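Local structure of flagellar protein FliL (6AHP) at residues G39-E44 against V94-I99; L58-S63 against S83-A88; S50-S55 against K87-A92. The protein assists the function of the bacterial flagellar motor as a stomatin-like protein, probably in association with the flagellar basal body. All blocks are in the same frame, centred on the assembly; numbering follows the deposited sequence.

All three contacts involve the helices of the chain, and two of them join the same helix pair. Interactions 2 and 3 both set helix 50-62 against helix 72-94, with centres about 8 Å apart, and they share Lys87 and Ala88: the apolar packing of 50-55 on 87-92 gives way to a polar pair at 58-63 and 83-88. Interaction 1 closes the chain around both, bringing the loop after helix 72-94 back to the start of helix 40-48. Its centre is about 11 Å from that of interaction 3 and about 17 Å from that of interaction 2. Ile99 CD1 lies 3.6 Å from Ile86 CG2, joining this loop to interaction 2. Each contact also touches the second subunit.

Interaction 1. Residues G39-E44 against V94-I99; sequences GAENEE and VGKPVI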
ATOM      1  N   GLY A  39     -17.117  -7.225 -15.285  1.00 29.57           N
ATOM      2  CA  GLY A  39     -18.160  -7.983 -14.634  1.00 29.89           C
ATOM      3  C   GLY A  39     -18.441  -7.498 -13.221  1.00 28.89           C
ATOM      4  O   GLY A  39     -17.589  -6.899 -12.539  1.00 23.84           O
ATOM      5  N   ALA A  40     -19.656  -7.811 -12.758  1.00 26.77           N
ATOM      6  CA  ALA A  40     -20.103  -7.322 -11.454  1.00 29.70           C
ATOM      7  C   ALA A  40     -19.284  -7.925 -10.313  1.00 26.21           C
ATOM      8  O   ALA A  40     -19.049  -7.252  -9.303  1.00 29.97           O
ATOM      9  CB  ALA A  40     -21.594  -7.623 -11.244  1.00 34.34           C
ATOM     10  N   GLU A  41     -18.880  -9.193 -10.430  1.00 23.00           N
ATOM     11  CA  GLU A  41     -18.185  -9.826  -9.309  1.00 30.80           C
ATOM     12  C   GLU A  41     -16.770  -9.273  -9.162  1.00 30.80           C
ATOM     13  O   GLU A  41     -16.293  -9.051  -8.038  1.00 24.68           O
ATOM     14  CB  GLU A  41     -18.129 -11.341  -9.461  1.00 31.21           C
ATOM     15  CG  GLU A  41     -17.575 -12.001  -8.159  1.00 41.16           C
ATOM     16  CD  GLU A  41     -16.977 -13.394  -8.334  1.00 49.99           C
ATOM     17  OE1 GLU A  41     -17.316 -14.091  -9.319  1.00 49.25           O
ATOM     18  OE2 GLU A  41     -16.158 -13.789  -7.465  1.00 54.24           O
ATOM     19  N   ASN A  42     -16.079  -9.052 -10.288  1.00 21.95           N
ATOM     20  CA  ASN A  42     -14.770  -8.408 -10.208  1.00 23.17           C
ATOM     21  C   ASN A  42     -14.884  -6.980  -9.685  1.00 23.22           C
ATOM     22  O   ASN A  42     -14.004  -6.513  -8.947  1.00 23.88           O
ATOM     23  CB  ASN A  42     -14.071  -8.453 -11.576  1.00 20.79           C
ATOM     24  CG  ASN A  42     -13.505  -9.846 -11.895  1.00 29.23           C
ATOM     25  OD1 ASN A  42     -13.049 -10.550 -10.992  1.00 28.84           O
ATOM     26  ND2 ASN A  42     -13.524 -10.245 -13.175  1.00 24.59           N
ATOM     27  N   GLU A  43     -15.968  -6.276 -10.018  1.00 25.52           N
ATOM     28  CA  GLU A  43     -16.122  -4.911  -9.534  1.00 27.21           C
ATOM     29  C   GLU A  43     -16.308  -4.893  -8.021  1.00 26.17           C
ATOM     30  O   GLU A  43     -15.658  -4.117  -7.309  1.00 26.00           O
ATOM     31  CB  GLU A  43     -17.290  -4.194 -10.231  1.00 26.61           C
ATOM     32  CG  GLU A  43     -17.422  -2.741  -9.744  1.00 31.81           C
ATOM     33  CD  GLU A  43     -18.643  -1.994 -10.313  1.00 38.31           C
ATOM     34  OE1 GLU A  43     -19.203  -2.449 -11.339  1.00 35.94           O
ATOM     35  OE2 GLU A  43     -19.035  -0.945  -9.738  1.00 35.96           O
ATOM     36  N   GLU A  44     -17.170  -5.759  -7.503  1.00 28.23           N
ATOM     37  CA  GLU A  44     -17.374  -5.770  -6.059  1.00 27.35           C
ATOM     38  C   GLU A  44     -16.100  -6.203  -5.330  1.00 23.44           C
ATOM     39  O   GLU A  44     -15.748  -5.628  -4.290  1.00 30.86           O
ATOM     40  CB  GLU A  44     -18.581  -6.647  -5.725  1.00 34.03           C
ATOM     41  CG  GLU A  44     -18.335  -8.123  -5.661  1.00 35.74           C
ATOM     42  CD  GLU A  44     -19.345  -8.819  -4.737  1.00 52.11           C
ATOM     43  OE1 GLU A  44     -20.244  -8.115  -4.224  1.00 51.95           O
ATOM     44  OE2 GLU A  44     -19.234 -10.055  -4.523  1.00 58.50           O
ATOM     45  N   VAL A  94      -7.034 -13.729  -2.842  1.00 36.26           N
ATOM     46  CA  VAL A  94      -8.295 -14.419  -3.103  1.00 38.64           C
ATOM     47  C   VAL A  94      -8.181 -15.450  -4.207  1.00 42.21           C
ATOM     48  O   VAL A  94      -9.154 -16.178  -4.458  1.00 46.80           O
ATOM     49  CB  VAL A  94      -9.436 -13.431  -3.434  1.00 39.55           C
ATOM     50  CG1 VAL A  94      -9.832 -12.661  -2.215  1.00 36.33           C
ATOM     51  CG2 VAL A  94      -9.018 -12.497  -4.573  1.00 34.78           C
ATOM     52  N   GLY A  95      -7.034 -15.537  -4.865  1.00 35.95           N
ATOM     53  CA  GLY A  95      -6.842 -16.493  -5.929  1.00 36.44           C
ATOM     54  C   GLY A  95      -7.400 -16.091  -7.273  1.00 36.98           C
ATOM     55  O   GLY A  95      -7.580 -16.968  -8.123  1.00 35.86           O
ATOM     56  N   LYS A  96      -7.690 -14.820  -7.490  1.00 34.88           N
ATOM     57  CA  LYS A  96      -8.040 -14.277  -8.792  1.00 33.46           C
ATOM     58  C   LYS A  96      -7.452 -12.871  -8.936  1.00 28.25           C
ATOM     59  O   LYS A  96      -7.322 -12.181  -8.009  1.00 24.94           O
ATOM     60  CB  LYS A  96      -9.512 -14.240  -9.163  1.00 36.45           C
ATOM     61  CG  LYS A  96     -10.554 -14.560  -8.173  1.00 40.88           C
ATOM     62  CD  LYS A  96     -11.727 -15.131  -8.920  1.00 43.81           C
ATOM     63  CE  LYS A  96     -13.011 -14.703  -8.300  1.00 44.90           C
ATOM     64  NZ  LYS A  96     -13.593 -13.598  -9.081  1.00 53.68           N
ATOM     65  N   PRO A  97      -7.113 -12.496 -10.139  1.00 25.92           N
ATOM     66  CA  PRO A  97      -6.499 -11.234 -10.503  1.00 25.71           C
ATOM     67  C   PRO A  97      -7.358 -10.017 -10.245  1.00 25.75           C
ATOM     68  O   PRO A  97      -6.816  -9.014 -10.019  1.00 22.97           O
ATOM     69  CB  PRO A  97      -6.140 -11.422 -11.955  1.00 26.64           C
ATOM     70  CG  PRO A  97      -7.063 -12.413 -12.430  1.00 29.08           C
ATOM     71  CD  PRO A  97      -7.259 -13.348 -11.296  1.00 28.15           C
ATOM     72  N   VAL A  98      -8.653 -10.166 -10.436  1.00 25.49           N
ATOM     73  CA  VAL A  98      -9.691  -9.188 -10.244  1.00 24.05           C
ATOM     74  C   VAL A  98      -9.768  -8.098 -11.292  1.00 23.30           C
ATOM     75  O   VAL A  98     -10.745  -7.937 -11.883  1.00 24.88           O
ATOM     76  CB  VAL A  98      -9.731  -8.630  -8.808  1.00 25.36           C
ATOM     77  CG1 VAL A  98     -10.678  -7.490  -8.638  1.00 24.41           C
ATOM     78  CG2 VAL A  98      -9.915  -9.733  -7.826  1.00 26.51           C
ATOM     79  N   ILE A  99      -8.727  -7.366 -11.495  1.00 18.96           N
ATOM     80  CA  ILE A  99      -8.755  -6.302 -12.438  1.00 22.24           C
ATOM     81  C   ILE A  99      -8.243  -6.642 -13.804  1.00 25.43           C
ATOM     82  O   ILE A  99      -7.586  -7.582 -13.967  1.00 22.43           O
ATOM     83  CB  ILE A  99      -7.966  -5.065 -11.943  1.00 19.87           C
ATOM     84  CG1 ILE A  99      -6.489  -5.362 -11.817  1.00 21.08           C
ATOM     85  CG2 ILE A  99      -8.472  -4.601 -10.642  1.00 20.05           C
ATOM     86  CD1 ILE A  99      -5.601  -4.153 -11.775  1.00 22.06           C
TER
HETATM   87  O   HOH W   1     -10.612 -12.057 -11.714  1.00 27.88           O
HETATM   88  O   HOH W   2     -14.579 -13.003 -11.300  1.00 43.85           O
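Glu41 and Asn42, in the first turn of helix 40-48, meet Lys96 and Val98 of the loop that leads from helix 72-94 into strand 101-109. The loop contains a classic gamma turn centred on Val98 (phi 74°, psi -58°), with a weak hydrogen bond from Ile99 N to Pro97 O. On the helix side Gly39 takes the N-cap position, and its O receives Glu43 N at 3.1 Å. Glu41 stretches out with CG anti to the backbone N (chi1 -172°), which carries its carboxylate across the bent end of Lys96 at about a right angle. Glu41 OE2 and Lys96 NZ form a salt bridge of 3.0 Å, although its hydrogen bond is weak, and Ser2 of the second subunit packs against the same glutamate. Asn42 points toward the loop and is held at both ends of its amide. Its ND2 is bonded to Arg38 O at the end of strand 26-38, which fixes the amide's rotation and leaves OD1 to the loop side. Asn42 CB and CG lie against Val98 O, each at 3.4 Å. Asn42 OD1 accepts a hydrogen bond from a water that in turn receives Val98 N at 3.0 Å, so that one water bridges the Asn42 side chain and the turn backbone. A second water donates to Asn42 OD1 from 2.9 Å. On the helix backbone, Val98 CG1 rests 3.5 Å from the carbonyl O of Asn42.

Interaction 2. Residues L58-S63 against S83-A88; sequences LSTFAS and SEDIKA
Thr60 and Asp85 carry this contact alone, a small polar join between helix 50-62 and helix 72-94. The two side chains come at each other from opposite directions, and Thr60 OG1 stands 2.8 Å from Asp85 OD2. The hydroxyl reaches the carboxylate from the CB side, not from between its two oxygens: OG1 is 3.6 Å from Asp85 CB. The threonine methyl adds a flank, with Thr60 CG2 3.8 Å from Asp85 OD2. The hydroxyl has a single proton and two acceptors within reach, the aspartate and Ser56 O one turn earlier in its own helix, so its direction is not settled.

One step out, the torsions explain the meeting. With OG1 beside the backbone N (chi1 -58°), the hydroxyl lies where it can face both Ser56 O and the neighbouring helix. Asp85 likewise holds CG beside its own N (chi1 -74°), laying the carboxylate across the gap between backbones whose nearest CA atoms, those of Thr60 and Asp85, are 7.2 Å apart. At this spacing the two short side chains just span the gap. The aspartate is only partly exposed and also packs on Ser56.

Beyond this pair, helix 50-62 finishes: Ser63 leaves helical angles, and its N reaches Thr60 O at 3.3 Å. Phe61 turns toward Phe18 on strand 7-21, their rings nearly parallel, while Leu58 packs on Thr105 of the second subunit. Across the gap Ser83 OG bonds to Val102 N, fastening helix 72-94 to strand 101-109; the Thr60-Asp85 pair thus bridges two helices that both lean on the three-stranded antiparallel sheet.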
ATOM      1  N   LEU A  58       0.956   2.158  -4.185  1.00 25.91           N
ATOM      2  CA  LEU A  58       1.973   2.959  -3.504  1.00 29.55           C
ATOM      3  C   LEU A  58       3.311   2.228  -3.457  1.00 28.17           C
ATOM      4  O   LEU A  58       4.361   2.851  -3.646  1.00 31.98           O
ATOM      5  CB  LEU A  58       1.511   3.337  -2.094  1.00 30.55           C
ATOM      6  CG  LEU A  58       2.233   4.508  -1.411  1.00 36.87           C
ATOM      7  CD1 LEU A  58       2.235   5.813  -2.275  1.00 36.76           C
ATOM      8  CD2 LEU A  58       1.620   4.781  -0.035  1.00 37.37           C
ATOM      9  N   SER A  59       3.294   0.902  -3.241  1.00 29.62           N
ATOM     10  CA  SER A  59       4.532   0.127  -3.284  1.00 30.41           C
ATOM     11  C   SER A  59       5.179   0.195  -4.655  1.00 31.73           C
ATOM     12  O   SER A  59       6.406   0.315  -4.768  1.00 29.47           O
ATOM     13  CB  SER A  59       4.274  -1.332  -2.920  1.00 31.64           C
ATOM     14  OG  SER A  59       3.977  -1.485  -1.550  1.00 40.93           O
ATOM     15  N   THR A  60       4.373   0.089  -5.717  1.00 27.45           N
ATOM     16  CA  THR A  60       4.939   0.134  -7.055  1.00 29.95           C
ATOM     17  C   THR A  60       5.592   1.479  -7.315  1.00 31.49           C
ATOM     18  O   THR A  60       6.730   1.539  -7.774  1.00 26.74           O
ATOM     19  CB  THR A  60       3.884  -0.124  -8.118  1.00 27.74           C
ATOM     20  OG1 THR A  60       3.265  -1.398  -7.880  1.00 23.66           O
ATOM     21  CG2 THR A  60       4.575  -0.115  -9.498  1.00 23.04           C
ATOM     22  N   PHE A  61       4.867   2.566  -7.045  1.00 27.45           N
ATOM     23  CA  PHE A  61       5.392   3.908  -7.292  1.00 33.44           C
ATOM     24  C   PHE A  61       6.603   4.237  -6.410  1.00 38.22           C
ATOM     25  O   PHE A  61       7.499   4.964  -6.844  1.00 42.71           O
ATOM     26  CB  PHE A  61       4.293   4.938  -7.067  1.00 34.58           C
ATOM     27  CG  PHE A  61       3.085   4.746  -7.944  1.00 35.77           C
ATOM     28  CD1 PHE A  61       3.207   4.183  -9.205  1.00 35.54           C
ATOM     29  CD2 PHE A  61       1.829   5.152  -7.509  1.00 33.89           C
ATOM     30  CE1 PHE A  61       2.097   4.015 -10.015  1.00 30.54           C
ATOM     31  CE2 PHE A  61       0.709   4.995  -8.319  1.00 36.93           C
ATOM     32  CZ  PHE A  61       0.848   4.417  -9.573  1.00 35.64           C
ATOM     33  N   ALA A  62       6.645   3.730  -5.178  1.00 37.87           N
ATOM     34  CA  ALA A  62       7.776   4.007  -4.297  1.00 43.17           C
ATOM     35  C   ALA A  62       9.092   3.516  -4.892  1.00 49.86           C
ATOM     36  O   ALA A  62      10.137   4.146  -4.690  1.00 56.99           O
ATOM     37  CB  ALA A  62       7.550   3.371  -2.925  1.00 39.73           C
ATOM     38  N   SER A  63       9.066   2.411  -5.639  1.00 48.41           N
ATOM     39  CA  SER A  63      10.274   1.838  -6.217  1.00 47.93           C
ATOM     40  C   SER A  63      10.483   2.252  -7.668  1.00 48.44           C
ATOM     41  O   SER A  63      11.072   1.496  -8.440  1.00 56.51           O
ATOM     42  CB  SER A  63      10.244   0.317  -6.118  1.00 51.48           C
ATOM     43  OG  SER A  63       9.444  -0.220  -7.161  1.00 57.45           O
ATOM     44  N   SER A  83      -0.182  -2.670 -12.792  1.00 22.45           N
ATOM     45  CA  SER A  83      -1.254  -3.644 -13.018  1.00 22.84           C
ATOM     46  C   SER A  83      -0.834  -5.036 -12.559  1.00 23.33           C
ATOM     47  O   SER A  83      -1.597  -5.735 -11.882  1.00 19.21           O
ATOM     48  CB  SER A  83      -1.662  -3.680 -14.503  1.00 23.54           C
ATOM     49  OG  SER A  83      -2.304  -2.479 -14.878  1.00 25.02           O
ATOM     50  N   GLU A  84       0.358  -5.456 -12.939  1.00 21.93           N
ATOM     51  CA  GLU A  84       0.823  -6.765 -12.560  1.00 24.08           C
ATOM     52  C   GLU A  84       0.973  -6.921 -11.046  1.00 24.60           C
ATOM     53  O   GLU A  84       0.595  -7.900 -10.513  1.00 21.68           O
ATOM     54  CB  GLU A  84       2.077  -7.183 -13.308  1.00 28.06           C
ATOM     55  CG  GLU A  84       1.869  -7.686 -14.743  1.00 32.69           C
ATOM     56  CD  GLU A  84       0.694  -8.655 -14.961  1.00 38.97           C
ATOM     57  OE1 GLU A  84       0.531  -9.661 -14.284  1.00 36.09           O
ATOM     58  OE2 GLU A  84      -0.081  -8.416 -15.866  1.00 46.26           O
ATOM     59  N   ASP A  85       1.451  -5.907 -10.367  1.00 20.27           N
ATOM     60  CA  ASP A  85       1.597  -6.021  -8.908  1.00 21.10           C
ATOM     61  C   ASP A  85       0.240  -6.175  -8.232  1.00 18.19           C
ATOM     62  O   ASP A  85       0.102  -6.971  -7.299  1.00 21.87           O
ATOM     63  CB  ASP A  85       2.342  -4.817  -8.328  1.00 18.55           C
ATOM     64  CG  ASP A  85       3.861  -4.843  -8.637  1.00 30.89           C
ATOM     65  OD1 ASP A  85       4.396  -5.913  -8.992  1.00 31.32           O
ATOM     66  OD2 ASP A  85       4.525  -3.774  -8.535  1.00 32.57           O
ATOM     67  N   ILE A  86      -0.787  -5.441  -8.709  1.00 16.93           N
ATOM     68  CA  ILE A  86      -2.140  -5.583  -8.146  1.00 19.38           C
ATOM     69  C   ILE A  86      -2.674  -6.989  -8.391  1.00 19.91           C
ATOM     70  O   ILE A  86      -3.247  -7.628  -7.501  1.00 23.39           O
ATOM     71  CB  ILE A  86      -3.101  -4.531  -8.741  1.00 22.18           C
ATOM     72  CG1 ILE A  86      -2.779  -3.131  -8.236  1.00 21.46           C
ATOM     73  CG2 ILE A  86      -4.587  -4.892  -8.423  1.00 19.07           C
ATOM     74  CD1 ILE A  86      -3.338  -2.007  -9.137  1.00 19.36           C
ATOM     75  N   LYS A  87      -2.534  -7.475  -9.617  1.00 19.62           N
ATOM     76  CA  LYS A  87      -3.052  -8.798  -9.918  1.00 24.89           C
ATOM     77  C   LYS A  87      -2.365  -9.851  -9.052  1.00 25.55           C
ATOM     78  O   LYS A  87      -3.029 -10.733  -8.490  1.00 24.59           O
ATOM     79  CB  LYS A  87      -2.870  -9.091 -11.402  1.00 21.46           C
ATOM     80  CG  LYS A  87      -3.856  -8.377 -12.309  1.00 23.39           C
ATOM     81  CD  LYS A  87      -3.513  -8.636 -13.795  1.00 27.31           C
ATOM     82  CE  LYS A  87      -4.280  -7.667 -14.682  1.00 26.95           C
ATOM     83  NZ  LYS A  87      -3.901  -7.845 -16.117  1.00 31.86           N
ATOM     84  N   ALA A  88      -1.043  -9.710  -8.861  1.00 22.10           N
ATOM     85  CA  ALA A  88      -0.299 -10.657  -8.031  1.00 24.63           C
ATOM     86  C   ALA A  88      -0.749 -10.592  -6.572  1.00 25.08           C
ATOM     87  O   ALA A  88      -0.969 -11.634  -5.946  1.00 24.08           O
ATOM     88  CB  ALA A  88       1.210 -10.394  -8.175  1.00 26.59           C
TER

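Interaction 3. Residues S50-S55 against K87-A92; sequences SPLIES and KAALNA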
ATOM      1  N   SER A  50      -9.993  -2.638  -1.941  1.00 24.06           N
ATOM      2  CA  SER A  50      -9.348  -1.345  -2.172  1.00 27.65           C
ATOM      3  C   SER A  50      -8.158  -1.033  -1.268  1.00 28.59           C
ATOM      4  O   SER A  50      -7.191  -0.431  -1.766  1.00 22.69           O
ATOM      5  CB  SER A  50     -10.382  -0.219  -2.034  1.00 33.53           C
ATOM      6  OG  SER A  50     -10.958   0.018  -3.291  1.00 45.36           O
ATOM      7  N   PRO A  51      -8.162  -1.357   0.035  1.00 29.79           N
ATOM      8  CA  PRO A  51      -6.950  -1.089   0.828  1.00 26.00           C
ATOM      9  C   PRO A  51      -5.733  -1.821   0.304  1.00 24.10           C
ATOM     10  O   PRO A  51      -4.636  -1.241   0.229  1.00 21.05           O
ATOM     11  CB  PRO A  51      -7.340  -1.563   2.234  1.00 27.37           C
ATOM     12  CG  PRO A  51      -8.860  -1.455   2.244  1.00 27.59           C
ATOM     13  CD  PRO A  51      -9.251  -1.898   0.871  1.00 22.54           C
ATOM     14  N   LEU A  52      -5.909  -3.083  -0.096  1.00 21.64           N
ATOM     15  CA  LEU A  52      -4.781  -3.837  -0.633  1.00 22.33           C
ATOM     16  C   LEU A  52      -4.333  -3.254  -1.976  1.00 21.90           C
ATOM     17  O   LEU A  52      -3.135  -3.104  -2.229  1.00 23.62           O
ATOM     18  CB  LEU A  52      -5.187  -5.302  -0.774  1.00 21.81           C
ATOM     19  CG  LEU A  52      -4.174  -6.242  -1.400  1.00 22.67           C
ATOM     20  CD1 LEU A  52      -2.994  -6.327  -0.423  1.00 26.83           C
ATOM     21  CD2 LEU A  52      -4.749  -7.608  -1.634  1.00 22.27           C
ATOM     22  N   ILE A  53      -5.298  -2.867  -2.818  1.00 20.00           N
ATOM     23  CA  ILE A  53      -4.975  -2.322  -4.130  1.00 23.35           C
ATOM     24  C   ILE A  53      -4.213  -1.004  -3.984  1.00 19.96           C
ATOM     25  O   ILE A  53      -3.189  -0.791  -4.626  1.00 18.79           O
ATOM     26  CB  ILE A  53      -6.258  -2.164  -4.970  1.00 16.23           C
ATOM     27  CG1 ILE A  53      -6.774  -3.559  -5.369  1.00 21.21           C
ATOM     28  CG2 ILE A  53      -5.990  -1.300  -6.228  1.00 16.84           C
ATOM     29  CD1 ILE A  53      -8.207  -3.610  -5.912  1.00 22.03           C
ATOM     30  N   GLU A  54      -4.699  -0.110  -3.123  1.00 22.65           N
ATOM     31  CA  GLU A  54      -4.024   1.174  -2.938  1.00 23.80           C
ATOM     32  C   GLU A  54      -2.627   0.994  -2.392  1.00 25.60           C
ATOM     33  O   GLU A  54      -1.714   1.756  -2.734  1.00 23.21           O
ATOM     34  CB  GLU A  54      -4.827   2.070  -1.997  1.00 26.55           C
ATOM     35  CG  GLU A  54      -6.152   2.525  -2.534  1.00 29.47           C
ATOM     36  CD  GLU A  54      -7.034   3.031  -1.403  1.00 40.23           C
ATOM     37  OE1 GLU A  54      -6.479   3.523  -0.395  1.00 41.94           O
ATOM     38  OE2 GLU A  54      -8.271   2.906  -1.492  1.00 43.14           O
ATOM     39  N   SER A  55      -2.443  -0.003  -1.529  1.00 22.06           N
ATOM     40  CA  SER A  55      -1.136  -0.261  -0.945  1.00 24.68           C
ATOM     41  C   SER A  55      -0.172  -0.842  -1.974  1.00 23.93           C
ATOM     42  O   SER A  55       1.027  -0.538  -1.953  1.00 27.46           O
ATOM     43  CB  SER A  55      -1.297  -1.207   0.243  1.00 26.47           C
ATOM     44  OG  SER A  55      -0.215  -1.006   1.120  1.00 36.67           O
ATOM     45  N   LYS A  87      -2.534  -7.475  -9.617  1.00 19.62           N
ATOM     46  CA  LYS A  87      -3.052  -8.798  -9.918  1.00 24.89           C
ATOM     47  C   LYS A  87      -2.365  -9.851  -9.052  1.00 25.55           C
ATOM     48  O   LYS A  87      -3.029 -10.733  -8.490  1.00 24.59           O
ATOM     49  CB  LYS A  87      -2.870  -9.091 -11.402  1.00 21.46           C
ATOM     50  CG  LYS A  87      -3.856  -8.377 -12.309  1.00 23.39           C
ATOM     51  CD  LYS A  87      -3.513  -8.636 -13.795  1.00 27.31           C
ATOM     52  CE  LYS A  87      -4.280  -7.667 -14.682  1.00 26.95           C
ATOM     53  NZ  LYS A  87      -3.901  -7.845 -16.117  1.00 31.86           N
ATOM     54  N   ALA A  88      -1.043  -9.710  -8.861  1.00 22.10           N
ATOM     55  CA  ALA A  88      -0.299 -10.657  -8.031  1.00 24.63           C
ATOM     56  C   ALA A  88      -0.749 -10.592  -6.572  1.00 25.08           C
ATOM     57  O   ALA A  88      -0.969 -11.634  -5.946  1.00 24.08           O
ATOM     58  CB  ALA A  88       1.210 -10.394  -8.175  1.00 26.59           C
ATOM     59  N   ALA A  89      -0.952  -9.374  -6.032  1.00 21.78           N
ATOM     60  CA  ALA A  89      -1.503  -9.221  -4.677  1.00 23.90           C
ATOM     61  C   ALA A  89      -2.888  -9.856  -4.530  1.00 27.68           C
ATOM     62  O   ALA A  89      -3.188 -10.500  -3.514  1.00 26.50           O
ATOM     63  CB  ALA A  89      -1.591  -7.742  -4.286  1.00 25.58           C
ATOM     64  N   LEU A  90      -3.763  -9.644  -5.493  1.00 25.09           N
ATOM     65  CA  LEU A  90      -5.104 -10.204  -5.340  1.00 25.41           C
ATOM     66  C   LEU A  90      -5.113 -11.709  -5.603  1.00 28.70           C
ATOM     67  O   LEU A  90      -5.884 -12.440  -4.968  1.00 28.49           O
ATOM     68  CB  LEU A  90      -6.077  -9.478  -6.272  1.00 24.75           C
ATOM     69  CG  LEU A  90      -6.255  -7.994  -5.898  1.00 28.14           C
ATOM     70  CD1 LEU A  90      -6.930  -7.258  -7.001  1.00 24.89           C
ATOM     71  CD2 LEU A  90      -7.078  -7.871  -4.639  1.00 30.31           C
ATOM     72  N   ASN A  91      -4.291 -12.176  -6.554  1.00 27.29           N
ATOM     73  CA  ASN A  91      -4.115 -13.620  -6.745  1.00 34.76           C
ATOM     74  C   ASN A  91      -3.654 -14.280  -5.455  1.00 37.13           C
ATOM     75  O   ASN A  91      -4.183 -15.323  -5.054  1.00 35.62           O
ATOM     76  CB  ASN A  91      -3.118 -13.904  -7.870  1.00 32.44           C
ATOM     77  CG  ASN A  91      -3.787 -13.952  -9.258  1.00 38.01           C
ATOM     78  OD1 ASN A  91      -4.977 -14.245  -9.367  1.00 42.35           O
ATOM     79  ND2 ASN A  91      -3.023 -13.676 -10.308  1.00 36.77           N
ATOM     80  N   ALA A  92      -2.706 -13.653  -4.759  1.00 29.49           N
ATOM     81  CA  ALA A  92      -2.255 -14.206  -3.494  1.00 40.50           C
ATOM     82  C   ALA A  92      -3.348 -14.140  -2.442  1.00 41.11           C
ATOM     83  O   ALA A  92      -3.427 -15.017  -1.573  1.00 39.94           O
ATOM     84  CB  ALA A  92      -1.004 -13.473  -3.013  1.00 38.30           C
TER
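Leu52 and Leu90 have the most surface buried here, and their branches slide past each other in opposite directions, Leu52 CD2 meeting Leu90 CD2 at 3.8 Å. Leu52 holds CG anti to its backbone N (chi1 176°), which sets the CD2 methyl against the near face of helix 72-94, on Ala89 and Leu90. Besides the leucine, Leu52 CD2 touches Ala89, lying 4.1 Å from its CB and 3.8 Å from its backbone O. Ala89 has only a methyl to offer, and the helices come close at this point: the CA atoms of Leu52 and Ala89 are 7.5 Å apart.

The segments 50-55 and 87-92 run roughly antiparallel, with axes 9.8 Å apart at closest approach and an angle of 143° between their directions. They are part of the helices that pack on the three-stranded antiparallel sheet of this stomatin-like domain, whose family belongs to the SPFH clan.

Leu90 divides its two methyls between Leu52 and Ile53. While CD2 faces Leu52, the other methyl, CD1, is turned to Ile53 and sits 4.0 Å from both Ile53 CG1 and Ile53 CD1. The isoleucine chain reaches it because CG1 stands beside the backbone N (chi1 -71°) and CD1 continues outward from there. Further cover for Leu90 comes from His49 and from Val98 in the loop after helix 72-94. Ala93, also on helix 72-94, touches Leu52, and Tyr9 of the second subunit, on its strand 7-21, also packs on this leucine.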